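Local coordinates for uncharacterized protein (Staphylococcus saprophyticus subsp. saprophyticus, PDB 3Q6A) that is of unknown function but belongs to the AHA1 family and has a Bet v 1-like helix-grip fold, which in relatives often encloses a hydrophobic pocket, at residues 8-13 against 122-127. Sequence-based numbering, arbitrary orientation.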
ATOM      1  N   GLN D   8      -0.500   6.595   8.739  1.00 18.52           N
ATOM      2  CA  GLN D   8      -0.322   7.981   9.149  1.00 16.11           C
ATOM      3  C   GLN D   8      -0.549   8.872   7.941  1.00 17.78           C
ATOM      4  O   GLN D   8      -0.056   8.583   6.848  1.00 20.71           O
ATOM      5  CB  GLN D   8       1.096   8.189   9.706  1.00 22.11           C
ATOM      6  CG  GLN D   8       1.507   9.652   9.789  1.00 17.28           C
ATOM      7  CD  GLN D   8       0.757  10.438  10.856  1.00 20.56           C
ATOM      8  OE1 GLN D   8       0.523  11.635  10.692  1.00 24.54           O
ATOM      9  NE2 GLN D   8       0.403   9.776  11.963  1.00 18.86           N
ATOM     10  N   VAL D   9      -1.344   9.923   8.123  1.00 17.06           N
ATOM     11  CA  VAL D   9      -1.621  10.887   7.069  1.00 15.90           C
ATOM     12  C   VAL D   9      -1.379  12.266   7.693  1.00 24.36           C
ATOM     13  O   VAL D   9      -2.014  12.626   8.686  1.00 20.12           O
ATOM     14  CB  VAL D   9      -3.068  10.801   6.564  1.00 22.91           C
ATOM     15  CG1 VAL D   9      -3.210  11.673   5.352  1.00 21.61           C
ATOM     16  CG2 VAL D   9      -3.434   9.340   6.226  1.00 17.47           C
ATOM     17  N   ASP D  10      -0.472  13.034   7.093  1.00 16.77           N
ATOM     18  CA  ASP D  10      -0.076  14.338   7.633  1.00 20.43           C
ATOM     19  C   ASP D  10      -1.000  15.537   7.416  1.00 21.19           C
ATOM     20  O   ASP D  10      -0.571  16.594   6.929  1.00 22.90           O
ATOM     21  CB  ASP D  10       1.333  14.686   7.134  1.00 18.75           C
ATOM     22  CG  ASP D  10       2.381  13.655   7.544  1.00 21.25           C
ATOM     23  OD1 ASP D  10       2.128  12.819   8.442  1.00 22.60           O
ATOM     24  OD2 ASP D  10       3.494  13.691   6.973  1.00 24.14           O
ATOM     25  N   VAL D  11      -2.274  15.368   7.770  1.00 24.72           N
ATOM     26  CA  VAL D  11      -3.266  16.441   7.668  1.00 28.11           C
ATOM     27  C   VAL D  11      -4.184  16.286   8.871  1.00 23.25           C
ATOM     28  O   VAL D  11      -4.180  15.244   9.509  1.00 19.89           O
ATOM     29  CB  VAL D  11      -4.126  16.362   6.383  1.00 31.51           C
ATOM     30  CG1 VAL D  11      -3.264  16.569   5.154  1.00 30.18           C
ATOM     31  CG2 VAL D  11      -4.849  15.038   6.320  1.00 23.68           C
ATOM     32  N   PRO D  12      -4.960  17.333   9.211  1.00 23.83           N
ATOM     33  CA  PRO D  12      -5.866  17.245  10.362  1.00 26.16           C
ATOM     34  C   PRO D  12      -6.925  16.155  10.191  1.00 22.07           C
ATOM     35  O   PRO D  12      -7.363  15.868   9.081  1.00 22.63           O
ATOM     36  CB  PRO D  12      -6.485  18.644  10.435  1.00 24.52           C
ATOM     37  CG  PRO D  12      -5.409  19.517   9.863  1.00 25.99           C
ATOM     38  CD  PRO D  12      -4.951  18.695   8.661  1.00 22.75           C
ATOM     39  N   ARG D  13      -7.322  15.578  11.322  1.00 25.88           N
ATOM     40  CA  ARG D  13      -8.304  14.504  11.395  1.00 30.74           C
ATOM     41  C   ARG D  13      -9.602  14.805  10.657  1.00 33.83           C
ATOM     42  O   ARG D  13     -10.156  13.923   9.995  1.00 30.86           O
ATOM     43  CB  ARG D  13      -8.588  14.192  12.867  1.00 39.96           C
ATOM     44  CG  ARG D  13      -9.358  12.922  13.098  1.00 41.85           C
ATOM     45  CD  ARG D  13      -9.498  12.642  14.575  1.00 47.01           C
ATOM     46  NE  ARG D  13     -10.211  13.712  15.261  1.00 46.21           N
ATOM     47  CZ  ARG D  13     -10.741  13.592  16.475  1.00 53.41           C
ATOM     48  NH1 ARG D  13     -10.637  12.445  17.137  1.00 51.92           N
ATOM     49  NH2 ARG D  13     -11.368  14.620  17.027  1.00 48.42           N
ATOM     50  N   TYR D 122      -3.242  11.213  -1.835  1.00 19.37           N
ATOM     51  CA  TYR D 122      -4.256  12.181  -2.242  1.00 23.44           C
ATOM     52  C   TYR D 122      -4.328  13.385  -1.292  1.00 21.20           C
ATOM     53  O   TYR D 122      -4.399  14.532  -1.744  1.00 23.05           O
ATOM     54  CB  TYR D 122      -5.622  11.488  -2.341  1.00 19.48           C
ATOM     55  CG  TYR D 122      -6.815  12.419  -2.462  1.00 22.20           C
ATOM     56  CD1 TYR D 122      -6.958  13.257  -3.566  1.00 24.82           C
ATOM     57  CD2 TYR D 122      -7.792  12.468  -1.463  1.00 28.14           C
ATOM     58  CE1 TYR D 122      -8.050  14.132  -3.676  1.00 34.48           C
ATOM     59  CE2 TYR D 122      -8.891  13.339  -1.563  1.00 25.52           C
ATOM     60  CZ  TYR D 122      -9.006  14.168  -2.673  1.00 29.93           C
ATOM     61  OH  TYR D 122     -10.063  15.054  -2.775  1.00 34.85           O
ATOM     62  N   LEU D 123      -4.298  13.131   0.008  1.00 20.89           N
ATOM     63  CA  LEU D 123      -4.383  14.211   0.997  1.00 16.98           C
ATOM     64  C   LEU D 123      -3.073  14.966   1.235  1.00 24.20           C
ATOM     65  O   LEU D 123      -3.088  16.157   1.561  1.00 22.71           O
ATOM     66  CB  LEU D 123      -4.904  13.667   2.326  1.00 14.08           C
ATOM     67  CG  LEU D 123      -6.353  13.148   2.284  1.00 16.88           C
ATOM     68  CD1 LEU D 123      -6.758  12.566   3.639  1.00 15.53           C
ATOM     69  CD2 LEU D 123      -7.274  14.296   1.882  1.00 25.68           C
ATOM     70  N   GLU D 124      -1.942  14.293   1.075  1.00 18.98           N
ATOM     71  CA  GLU D 124      -0.656  14.956   1.307  1.00 19.87           C
ATOM     72  C   GLU D 124      -0.096  15.643   0.065  1.00 25.51           C
ATOM     73  O   GLU D 124       0.721  16.554   0.186  1.00 32.97           O
ATOM     74  CB  GLU D 124       0.375  13.958   1.851  1.00 21.06           C
ATOM     75  CG  GLU D 124       0.132  13.535   3.299  1.00 25.61           C
ATOM     76  CD  GLU D 124       1.155  12.551   3.808  1.00 20.98           C
ATOM     77  OE1 GLU D 124       2.187  12.352   3.127  1.00 26.73           O
ATOM     78  OE2 GLU D 124       0.956  11.980   4.898  1.00 20.64           O
ATOM     79  N   HIS D 125      -0.538  15.233  -1.123  1.00 21.90           N
ATOM     80  CA  HIS D 125      -0.017  15.833  -2.348  1.00 24.87           C
ATOM     81  C   HIS D 125      -1.029  16.304  -3.379  1.00 20.47           C
ATOM     82  O   HIS D 125      -0.651  16.920  -4.374  1.00 26.27           O
ATOM     83  CB  HIS D 125       0.952  14.864  -3.031  1.00 20.54           C
ATOM     84  CG  HIS D 125       2.203  14.633  -2.253  1.00 25.60           C
ATOM     85  ND1 HIS D 125       3.035  15.662  -1.868  1.00 26.86           N
ATOM     86  CD2 HIS D 125       2.739  13.499  -1.741  1.00 28.55           C
ATOM     87  CE1 HIS D 125       4.027  15.173  -1.144  1.00 33.14           C
ATOM     88  NE2 HIS D 125       3.871  13.865  -1.052  1.00 33.13           N
ATOM     89  N   GLY D 126      -2.299  16.000  -3.168  1.00 26.63           N
ATOM     90  CA  GLY D 126      -3.294  16.426  -4.129  1.00 30.46           C
ATOM     91  C   GLY D 126      -3.152  15.737  -5.470  1.00 36.18           C
ATOM     92  O   GLY D 126      -3.520  16.297  -6.504  1.00 39.66           O
ATOM     93  N   VAL D 127      -2.590  14.533  -5.462  1.00 29.87           N
ATOM     94  CA  VAL D 127      -2.448  13.741  -6.684  1.00 29.85           C
ATOM     95  C   VAL D 127      -2.973  12.347  -6.379  1.00 25.47           C
ATOM     96  O   VAL D 127      -3.093  11.960  -5.214  1.00 28.85           O
ATOM     97  CB  VAL D 127      -0.978  13.646  -7.173  1.00 31.32           C
ATOM     98  CG1 VAL D 127      -0.525  14.989  -7.710  1.00 31.29           C
ATOM     99  CG2 VAL D 127      -0.080  13.184  -6.042  1.00 31.60           C
TER
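Glu124, in the last turn of helix 102-125, reaches across to the chain leaving strand 3-9 and takes the backbone N-H of Asp10 on its carboxylate. The bond from Asp10 N to Glu124 OE2 is 2.8 Å long and nearly straight, at 170°. It arrives on the anti side of the oxygen, 25° out of the carboxylate plane. Glu124 CG lies anti to its own carbonyl carbon and the chain is fully extended beyond it, which carries OE2 away from the helix to the backbone amide. The same oxygen forms a salt bridge with Lys120, one turn back on the helix, and Lys120 also donates to the carbonyl of Gln8. The Asp10 carboxylate lies close by, its plane only 16° from that of Glu124, with Asp10 OD2 3.7 Å from Glu124 OE2; the positive charge of Lys120 probably eases this proximity of like charges. An inverse gamma turn centred on Asp10, with a weak bond from Val11 N to Val9 O, takes the chain out of the strand.

Beside this polar link, Leu123 sets CB against Val9 CG1, at 4.0 Å, and CD1 against Val9 CG1 and Val11 CG2, the valines at the two ends of the turn. Val11 crosses Leu123 at about a right angle, its CG2 4.1 Å from Leu123 CD1, while Val11 CG1 rests 3.6 Å from Leu123 O. The contact ties the C-terminal end of the long helix to the first, outermost strand of the antiparallel sheet, consistent with a helix-grip fold. Val16 of helix 13-21 touches both Val11 and Leu123, Val9 pairs through its backbone with Thr88 of strand 87-94, and Ile129 of the second subunit packs on Glu124.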